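PDB 2X26: putative aliphatic sulfonates-binding protein from Escherichia coli, which serves as the periplasmic binding component of an ABC-type import system, probably capturing aliphatic sulfonates for transport into the cell. Local coordinates for residues Val37-Pro40 against Gln44-Glu47; Phe66-Ala69 against Val75-Gly78; Lys98-Leu103 against Leu121-Gln126; Ser115-Leu120 against Leu129-Ile134. All blocks are in the same frame, centred on the assembly; numbering follows the deposited sequence. Where two conformers were deposited one is given.

Contact 1: Val37-Pro40 against Gln44-Glu47; sequences VEFP and QMLE
One face of the Phe39 ring is covered by Met45 CA, which stands over it in a CH-pi contact, 3.7 Å from the ring centroid and 14° off the normal. CA is offset toward the rim, and Met45 CB lies 3.7 Å from Phe39 CG, while the carbonyl O of Gln44 approaches obliquely. This is the turn from strand 33-38 into helix 42-51, the opening of a beta-alpha-beta crossover that passes strand 4-9 to reach strand 56-59 in a lobe of the type II periplasmic binding protein fold. Phe39 CG lies beside its backbone N (chi1 -73°), which carries the ring onto the helix. The Met45 side chain crosses that of Phe39 at about a right angle; its CG passes CD2 of the ring and, in the conformer described, the bend at chi2 then takes the thioether away. Ile54, from the loop that follows the helix, touches both residues. No hydrogen bond joins the two segments, so the helix rests on apolar contact here. At the outer margin Gln44, bent at chi2, lays its amide against the proline ring, with NE2 3.5 Å from Pro40 CG.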
# COMPACT_ATOMS: atom_id res chain seq x y z
N VAL A 37 -4.86 -14.48 -0.29
CA VAL A 37 -4.52 -14.56 -1.68
C VAL A 37 -3.42 -13.55 -1.95
O VAL A 37 -3.64 -12.32 -1.86
CB VAL A 37 -5.74 -14.22 -2.60
CG1 VAL A 37 -5.36 -14.44 -4.03
CG2 VAL A 37 -6.91 -15.10 -2.20
N GLU A 38 -2.26 -14.07 -2.34
CA GLU A 38 -1.13 -13.19 -2.64
C GLU A 38 -1.21 -12.69 -4.08
O GLU A 38 -1.41 -13.49 -5.00
CB GLU A 38 0.19 -13.95 -2.44
CG GLU A 38 1.39 -13.04 -2.54
CD GLU A 38 2.67 -13.83 -2.59
OE1 GLU A 38 3.04 -14.27 -3.68
OE2 GLU A 38 3.29 -13.99 -1.52
N PHE A 39 -1.09 -11.39 -4.24
CA PHE A 39 -1.04 -10.78 -5.57
C PHE A 39 0.34 -10.19 -5.90
O PHE A 39 1.04 -9.72 -4.99
CB PHE A 39 -2.09 -9.66 -5.64
CG PHE A 39 -3.48 -10.20 -5.70
CD1 PHE A 39 -4.07 -10.49 -6.91
CD2 PHE A 39 -4.19 -10.45 -4.52
CE1 PHE A 39 -5.39 -11.07 -6.98
CE2 PHE A 39 -5.48 -10.99 -4.54
CZ PHE A 39 -6.07 -11.32 -5.77
N PRO A 40 0.67 -10.10 -7.19
CA PRO A 40 2.00 -9.58 -7.54
C PRO A 40 2.10 -8.05 -7.46
O PRO A 40 3.21 -7.54 -7.36
CB PRO A 40 2.18 -9.98 -8.99
CG PRO A 40 0.76 -10.18 -9.53
CD PRO A 40 -0.06 -10.69 -8.36
N GLN A 44 -3.65 -5.76 -9.99
CA GLN A 44 -4.23 -7.10 -10.07
C GLN A 44 -5.12 -7.39 -8.87
O GLN A 44 -6.21 -7.99 -9.02
CB GLN A 44 -3.14 -8.17 -10.15
CG GLN A 44 -2.33 -8.12 -11.45
CD GLN A 44 -1.08 -7.25 -11.38
OE1 GLN A 44 -1.09 -6.16 -10.83
NE2 GLN A 44 0.02 -7.75 -11.99
N MET A 45 -4.70 -6.96 -7.67
CA MET A 45 -5.53 -7.18 -6.47
C MET A 45 -6.85 -6.43 -6.61
O MET A 45 -7.92 -6.94 -6.23
CB MET A 45 -4.79 -6.74 -5.18
CG MET A 45 -5.59 -6.94 -3.85
SD MET A 45 -6.69 -5.56 -3.47
CE MET A 45 -8.03 -6.32 -2.58
N LEU A 46 -6.79 -5.22 -7.15
CA LEU A 46 -8.01 -4.41 -7.16
C LEU A 46 -9.01 -4.93 -8.20
O LEU A 46 -10.20 -4.78 -8.03
CB LEU A 46 -7.71 -2.94 -7.42
CG LEU A 46 -6.99 -2.24 -6.23
CD1 LEU A 46 -6.75 -0.76 -6.55
CD2 LEU A 46 -7.63 -2.41 -4.83
N GLU A 47 -8.48 -5.52 -9.27
CA GLU A 47 -9.29 -6.24 -10.24
C GLU A 47 -10.10 -7.34 -9.54
O GLU A 47 -11.31 -7.49 -9.74
CB GLU A 47 -8.41 -6.78 -11.38
CG GLU A 47 -7.82 -5.60 -12.18
CD GLU A 47 -6.98 -5.96 -13.41
OE1 GLU A 47 -6.44 -7.10 -13.49
OE2 GLU A 47 -6.88 -5.08 -14.31

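Contact 2: Phe66-Ala69 against Val75-Gly78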
# COMPACT_ATOMS: atom_id res chain seq x y z
N PHE A 66 -6.38 4.58 -10.14
CA PHE A 66 -6.72 3.93 -11.44
C PHE A 66 -8.06 3.18 -11.42
O PHE A 66 -8.88 3.34 -12.32
CB PHE A 66 -5.63 2.96 -11.89
CG PHE A 66 -4.42 3.62 -12.40
CD1 PHE A 66 -4.21 3.75 -13.76
CD2 PHE A 66 -3.46 4.11 -11.52
CE1 PHE A 66 -3.08 4.37 -14.23
CE2 PHE A 66 -2.32 4.73 -12.00
CZ PHE A 66 -2.14 4.87 -13.35
N ALA A 67 -8.29 2.39 -10.38
CA ALA A 67 -9.55 1.62 -10.31
C ALA A 67 -10.77 2.55 -10.16
O ALA A 67 -11.81 2.38 -10.81
CB ALA A 67 -9.47 0.56 -9.13
N GLN A 68 -10.64 3.57 -9.33
CA GLN A 68 -11.79 4.41 -9.04
C GLN A 68 -12.07 5.28 -10.25
O GLN A 68 -13.22 5.58 -10.56
CB GLN A 68 -11.59 5.18 -7.71
CG GLN A 68 -11.45 4.13 -6.52
CD GLN A 68 -10.87 4.71 -5.22
OE1 GLN A 68 -10.20 5.78 -5.21
NE2 GLN A 68 -11.10 4.00 -4.13
N ALA A 69 -11.01 5.68 -10.95
CA ALA A 69 -11.20 6.54 -12.11
C ALA A 69 -11.99 5.79 -13.18
O ALA A 69 -12.65 6.40 -14.04
CB ALA A 69 -9.86 6.98 -12.66
N VAL A 75 -13.95 1.25 -1.61
CA VAL A 75 -13.87 2.31 -0.60
C VAL A 75 -12.59 2.15 0.19
O VAL A 75 -12.13 1.00 0.42
CB VAL A 75 -15.07 2.29 0.36
CG1 VAL A 75 -16.33 2.67 -0.41
CG2 VAL A 75 -15.26 0.96 1.06
N TYR A 76 -12.03 3.29 0.62
CA TYR A 76 -10.87 3.29 1.51
C TYR A 76 -11.38 3.05 2.93
O TYR A 76 -12.11 3.88 3.49
CB TYR A 76 -10.18 4.64 1.46
CG TYR A 76 -9.67 5.06 0.11
CD1 TYR A 76 -8.37 4.71 -0.33
CD2 TYR A 76 -10.43 5.85 -0.72
CE1 TYR A 76 -7.87 5.12 -1.59
CE2 TYR A 76 -9.97 6.26 -1.99
CZ TYR A 76 -8.69 5.89 -2.41
OH TYR A 76 -8.21 6.31 -3.64
N VAL A 77 -11.02 1.92 3.51
CA VAL A 77 -11.44 1.59 4.85
C VAL A 77 -10.40 1.97 5.92
O VAL A 77 -10.75 2.12 7.09
CB VAL A 77 -11.89 0.10 5.05
CG1 VAL A 77 -13.28 -0.20 4.37
CG2 VAL A 77 -10.76 -0.90 4.64
N GLY A 78 -9.13 2.12 5.53
CA GLY A 78 -8.07 2.40 6.51
C GLY A 78 -6.85 2.94 5.81
O GLY A 78 -6.62 2.64 4.64
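A phenol and an amide meet with their planes 80° apart, and the bond between them is unusual: Tyr76 OH donates to Gln68 OE1 over 2.6 Å, a hydrogen bond that counts as weak despite its shortness. The pair links helix 62-69 to strand 74-80, the outermost strand on its side of the sheet, within a beta-alpha-beta crossover that starts from strand 56-59 and passes over strand 186-191 in a type II periplasmic binding protein lobe. The whole amide, and not its oxygen alone, comes close to the ring, obliquely. OE1 of Gln68 is 3.2 Å from Tyr76 CZ, and NE2 of the same amide comes within 3.3 Å of Tyr76 CE2. Gln68 reaches this far because its chain is extended beyond CG (chi2 163°). Its NE2 also hydrogen-bonds to the backbone O of Leu74, so each end of the amide has a partner, the NE2 bond being the firmer, which probably limits its rotation. The phenol oxygen has a second and stronger partner in Gln261 NE2, while Phe187 and Leu189 pack against the ring. A phenylalanine in place of Tyr76 would keep the ring but remove the hydroxyl, and would probably leave Gln68 OE1 and Gln261 NE2 without this buried mate. Farther along, the strand carries a classic beta bulge, Val77 and Gly78 together standing opposite Tyr188. Back at the amide, Gln68 CD lies 3.7 Å from Tyr76 CE2.

Contact 3: Lys98-Leu103 against Leu121-Gln126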
# COMPACT_ATOMS: atom_id res chain seq x y z
N LYS A 98 24.09 16.10 -7.79
CA LYS A 98 24.05 16.31 -6.35
C LYS A 98 22.67 16.71 -5.87
O LYS A 98 22.35 16.54 -4.68
CB LYS A 98 25.12 17.32 -5.90
CG LYS A 98 25.46 17.26 -4.39
CD LYS A 98 26.98 17.42 -4.13
CE LYS A 98 27.26 17.53 -2.63
NZ LYS A 98 28.44 18.39 -2.36
N THR A 99 21.83 17.22 -6.78
CA THR A 99 20.47 17.64 -6.42
C THR A 99 19.49 17.16 -7.47
O THR A 99 19.89 16.79 -8.56
CB THR A 99 20.35 19.19 -6.38
OG1 THR A 99 20.64 19.70 -7.68
CG2 THR A 99 21.27 19.78 -5.33
N VAL A 100 18.20 17.23 -7.18
CA VAL A 100 17.21 16.82 -8.20
C VAL A 100 17.28 17.71 -9.45
O VAL A 100 17.09 17.28 -10.58
CB VAL A 100 15.79 16.87 -7.59
CG1 VAL A 100 14.79 16.68 -8.69
CG2 VAL A 100 15.67 15.75 -6.55
N ALA A 101 17.53 18.98 -9.21
CA ALA A 101 17.76 19.91 -10.31
C ALA A 101 18.84 19.42 -11.26
O ALA A 101 18.75 19.67 -12.47
CB ALA A 101 18.10 21.29 -9.76
N ASP A 102 19.85 18.73 -10.75
CA ASP A 102 20.93 18.26 -11.61
C ASP A 102 20.49 17.16 -12.57
O ASP A 102 21.22 16.84 -13.51
CB ASP A 102 22.13 17.78 -10.82
CG ASP A 102 22.82 18.89 -10.10
OD1 ASP A 102 22.69 20.07 -10.52
OD2 ASP A 102 23.49 18.57 -9.09
N LEU A 103 19.30 16.59 -12.37
CA LEU A 103 18.79 15.61 -13.33
C LEU A 103 18.38 16.18 -14.68
O LEU A 103 18.18 15.43 -15.61
CB LEU A 103 17.61 14.84 -12.76
CG LEU A 103 17.95 13.96 -11.55
CD1 LEU A 103 16.70 13.53 -10.92
CD2 LEU A 103 18.72 12.75 -11.94
N LEU A 121 7.55 12.98 -10.59
CA LEU A 121 6.80 14.20 -10.99
C LEU A 121 6.89 15.28 -9.91
O LEU A 121 7.14 16.44 -10.22
CB LEU A 121 5.31 13.92 -11.24
CG LEU A 121 4.95 13.24 -12.57
CD1 LEU A 121 3.48 12.88 -12.53
CD2 LEU A 121 5.18 14.23 -13.69
N ARG A 122 6.67 14.88 -8.64
CA ARG A 122 6.70 15.84 -7.53
C ARG A 122 8.08 16.39 -7.20
O ARG A 122 8.21 17.60 -6.96
CB ARG A 122 6.10 15.22 -6.28
CG ARG A 122 4.60 15.01 -6.42
CD ARG A 122 4.17 14.11 -5.32
NE ARG A 122 2.83 13.62 -5.59
CZ ARG A 122 1.73 14.19 -5.12
NH1 ARG A 122 1.79 15.26 -4.32
NH2 ARG A 122 0.56 13.65 -5.44
N ALA A 123 9.09 15.52 -7.22
CA ALA A 123 10.47 15.95 -6.99
C ALA A 123 10.92 16.93 -8.08
O ALA A 123 11.57 17.95 -7.78
CB ALA A 123 11.41 14.73 -6.96
N LEU A 124 10.64 16.58 -9.34
CA LEU A 124 11.04 17.45 -10.44
C LEU A 124 10.34 18.80 -10.33
O LEU A 124 10.96 19.86 -10.55
CB LEU A 124 10.73 16.80 -11.80
CG LEU A 124 11.56 15.57 -12.17
CD1 LEU A 124 11.07 15.05 -13.53
CD2 LEU A 124 13.04 15.96 -12.28
N ARG A 125 9.06 18.76 -9.96
CA ARG A 125 8.28 20.00 -9.84
C ARG A 125 8.87 20.95 -8.80
O ARG A 125 8.91 22.17 -9.04
CB ARG A 125 6.80 19.73 -9.51
CG ARG A 125 5.92 21.01 -9.47
CD ARG A 125 4.41 20.71 -9.56
NE ARG A 125 3.99 19.80 -8.49
CZ ARG A 125 2.78 19.26 -8.35
NH1 ARG A 125 1.80 19.52 -9.21
NH2 ARG A 125 2.56 18.45 -7.32
N GLN A 126 9.35 20.40 -7.69
CA GLN A 126 10.03 21.23 -6.68
C GLN A 126 11.22 21.96 -7.26
O GLN A 126 11.46 23.11 -6.89
CB GLN A 126 10.58 20.38 -5.52
CG GLN A 126 9.59 19.90 -4.57
CD GLN A 126 10.24 19.35 -3.30
OE1 GLN A 126 11.30 18.69 -3.35
NE2 GLN A 126 9.56 19.56 -2.18
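One methyl group carries the van der Waals contact between the segments: CG1 of Val100 rests in the angle between Ala123 and Leu124 on helix 115-126. Val100 CG1 lies 3.6 Å from the carbonyl oxygen Ala123 O. Its apolar partners are a little farther off, Val100 CG1 being 4.3 Å from Ala123 CB and 4.1 Å from Leu124 CD2. With CG1 anti to the backbone N (chi1 171°), that branch of the valine is the one turned to the helix. Leu124 starts out along the flank of the helix, and its end then swings nearer to the loop.

No hydrogen bond crosses between the segments; those of Asp102 and Thr99 lie within the loop. Asp102 OD2 accepts two backbone N-H groups: that of Lys98 at 2.9 Å, nearly straight and on the anti lone pair, and that of Thr99 at 3.1 Å, from above the carboxylate plane. Asp102 N in turn bonds weakly to Thr99 OG1, an exchange arranged like a capping box, weak on one side. Separately, the backbone bond of Asp102 N to Thr99 O, 2.9 Å, closes the start of the 3-10 turn 101-103, which Val100 immediately precedes.

The contact lies in the second lobe, with its loop between strands 87-92 and 107-110. Val100 and Leu103 also touch Lys176 and Leu175 of strand 172-177, while helix 255-270 packs through Leu267 against Leu121, Arg122 and Arg125.

Contact 4: Ser115-Leu120 against Leu129-Ile134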
# COMPACT_ATOMS: atom_id res chain seq x y z
N SER A 115 4.30 4.33 -7.91
CA SER A 115 4.64 5.28 -6.83
C SER A 115 5.92 6.08 -7.19
O SER A 115 6.06 7.24 -6.78
CB SER A 115 4.85 4.54 -5.53
OG SER A 115 5.87 3.54 -5.72
N SER A 116 6.87 5.47 -7.93
CA SER A 116 8.08 6.19 -8.35
C SER A 116 7.78 7.30 -9.40
O SER A 116 8.44 8.34 -9.39
CB SER A 116 9.18 5.26 -8.88
OG SER A 116 9.59 4.38 -7.84
N HIS A 117 6.81 7.04 -10.30
CA HIS A 117 6.37 8.05 -11.29
C HIS A 117 5.82 9.25 -10.49
O HIS A 117 6.13 10.40 -10.82
CB HIS A 117 5.31 7.40 -12.22
CG HIS A 117 4.91 8.21 -13.43
ND1 HIS A 117 4.48 7.62 -14.61
CD2 HIS A 117 4.78 9.55 -13.61
CE1 HIS A 117 4.14 8.56 -15.47
NE2 HIS A 117 4.33 9.74 -14.89
N ASN A 118 5.05 8.99 -9.43
CA ASN A 118 4.46 10.06 -8.63
C ASN A 118 5.59 10.83 -7.93
O ASN A 118 5.61 12.07 -7.95
CB ASN A 118 3.45 9.48 -7.62
CG ASN A 118 2.82 10.51 -6.75
OD1 ASN A 118 2.16 11.44 -7.24
ND2 ASN A 118 2.95 10.33 -5.43
N LEU A 119 6.53 10.10 -7.33
CA LEU A 119 7.63 10.74 -6.58
C LEU A 119 8.41 11.62 -7.53
O LEU A 119 8.72 12.76 -7.21
CB LEU A 119 8.61 9.71 -5.98
CG LEU A 119 9.87 10.31 -5.31
CD1 LEU A 119 9.57 10.42 -3.91
CD2 LEU A 119 11.02 9.40 -5.42
N LEU A 120 8.67 11.09 -8.72
CA LEU A 120 9.50 11.81 -9.69
C LEU A 120 8.83 13.05 -10.22
O LEU A 120 9.50 14.11 -10.29
CB LEU A 120 9.96 10.91 -10.84
CG LEU A 120 10.94 11.56 -11.81
CD1 LEU A 120 12.29 12.00 -11.15
CD2 LEU A 120 11.18 10.62 -13.01
N LEU A 129 11.10 21.66 -12.69
CA LEU A 129 11.25 20.84 -13.89
C LEU A 129 10.00 20.04 -14.21
O LEU A 129 9.16 19.79 -13.33
CB LEU A 129 12.45 19.91 -13.78
CG LEU A 129 13.83 20.54 -13.53
CD1 LEU A 129 14.88 19.45 -13.27
CD2 LEU A 129 14.30 21.44 -14.71
N LYS A 130 9.86 19.64 -15.48
CA LYS A 130 8.78 18.75 -15.90
C LYS A 130 9.39 17.50 -16.59
O LYS A 130 10.60 17.45 -16.80
CB LYS A 130 7.86 19.50 -16.87
CG LYS A 130 6.97 20.60 -16.25
CD LYS A 130 6.02 21.14 -17.33
CE LYS A 130 4.93 22.04 -16.74
NZ LYS A 130 5.38 23.43 -16.35
N PHE A 131 8.56 16.52 -16.94
CA PHE A 131 9.07 15.33 -17.65
C PHE A 131 9.70 15.66 -18.99
O PHE A 131 10.48 14.86 -19.53
CB PHE A 131 7.98 14.28 -17.87
CG PHE A 131 7.84 13.30 -16.75
CD1 PHE A 131 8.29 13.60 -15.47
CD2 PHE A 131 7.25 12.07 -16.98
CE1 PHE A 131 8.14 12.65 -14.41
CE2 PHE A 131 7.08 11.16 -15.97
CZ PHE A 131 7.54 11.43 -14.69
N THR A 132 9.35 16.81 -19.55
CA THR A 132 9.92 17.22 -20.84
C THR A 132 11.32 17.77 -20.62
O THR A 132 12.02 18.08 -21.58
CB THR A 132 9.01 18.21 -21.62
OG1 THR A 132 8.57 19.28 -20.78
CG2 THR A 132 7.81 17.51 -22.21
N ASP A 133 11.74 17.88 -19.36
CA ASP A 133 13.05 18.45 -19.02
C ASP A 133 14.09 17.34 -18.76
O ASP A 133 15.27 17.62 -18.61
CB ASP A 133 12.96 19.41 -17.83
CG ASP A 133 12.18 20.69 -18.15
OD1 ASP A 133 12.51 21.41 -19.15
OD2 ASP A 133 11.23 21.01 -17.39
N ILE A 134 13.63 16.09 -18.68
CA ILE A 134 14.52 14.91 -18.62
C ILE A 134 14.16 13.91 -19.72
O ILE A 134 13.30 14.19 -20.57
CB ILE A 134 14.45 14.17 -17.25
CG1 ILE A 134 13.06 13.57 -17.05
CG2 ILE A 134 14.73 15.15 -16.08
CD1 ILE A 134 12.95 12.54 -15.92
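The rings of His117 and Phe131 lie nearly parallel, with planes at 26°, but strongly displaced along their planes, with little overlap and their centroids separated by 5.0 Å. They meet at their margins, His117 NE2 being 3.3 Å from Phe131 CE2 and His117 CD2 3.5 Å from Phe131 CZ. The histidine gets there because its CG is anti to the backbone N (chi1 -171°), and its ND1 is hydrogen-bonded to the backbone N of Gly113, which fixes the turn of the ring.

Leu120, one helical turn on, crosses the phenylalanine obliquely and sets CD2 3.9 Å from Phe131 CE1. Leu120 CD2 also meets Ile134 tip to tip, 3.9 Å from its CD1. Ile134 reaches it with CG1 in the crowded position between N and C. In the loop bearing Phe131 and Ile134, the turn is closed by the backbone bond of Asp133 N to Lys130 O and by Asp133 OD2, which accepts the backbone N-H of Lys130 at 2.7 Å on its anti lone pair. Replacing Phe131 by alanine would probably open a gap beside Leu120 and leave the His117 ring without its nearly parallel neighbour.

All this belongs to a beta-alpha-beta unit in which helix 115-126 joins the adjacent parallel strands 107-110 and 135-138. Phe110 of the first strand meets His117 edge-to-face and Phe131 at a steep angle, and Val108 lies against Leu120 and Ile134 where the helix packs on the sheet.

Overall arrangement
The four contacts fall into two pairs, one on each five-stranded sheet of the two-lobed fold. Contacts 1 and 2 belong to successive crossovers of one lobe and touch through Leu46 CD1 and Ala67 CB, 4.0 Å apart. Contacts 3 and 4, with centres about 8 Å apart, use the two halves of helix 115-126, and Leu121 and Leu124 pack on Phe131 between them. Contact 1 is only partly buried and has a proline and a glutamine at its margin; the other three are buried. Contact 2 differs in chemistry, since a polar pair bridges its segments, whereas contacts 1, 3 and 4 rely on apolar and ring contacts across the interface.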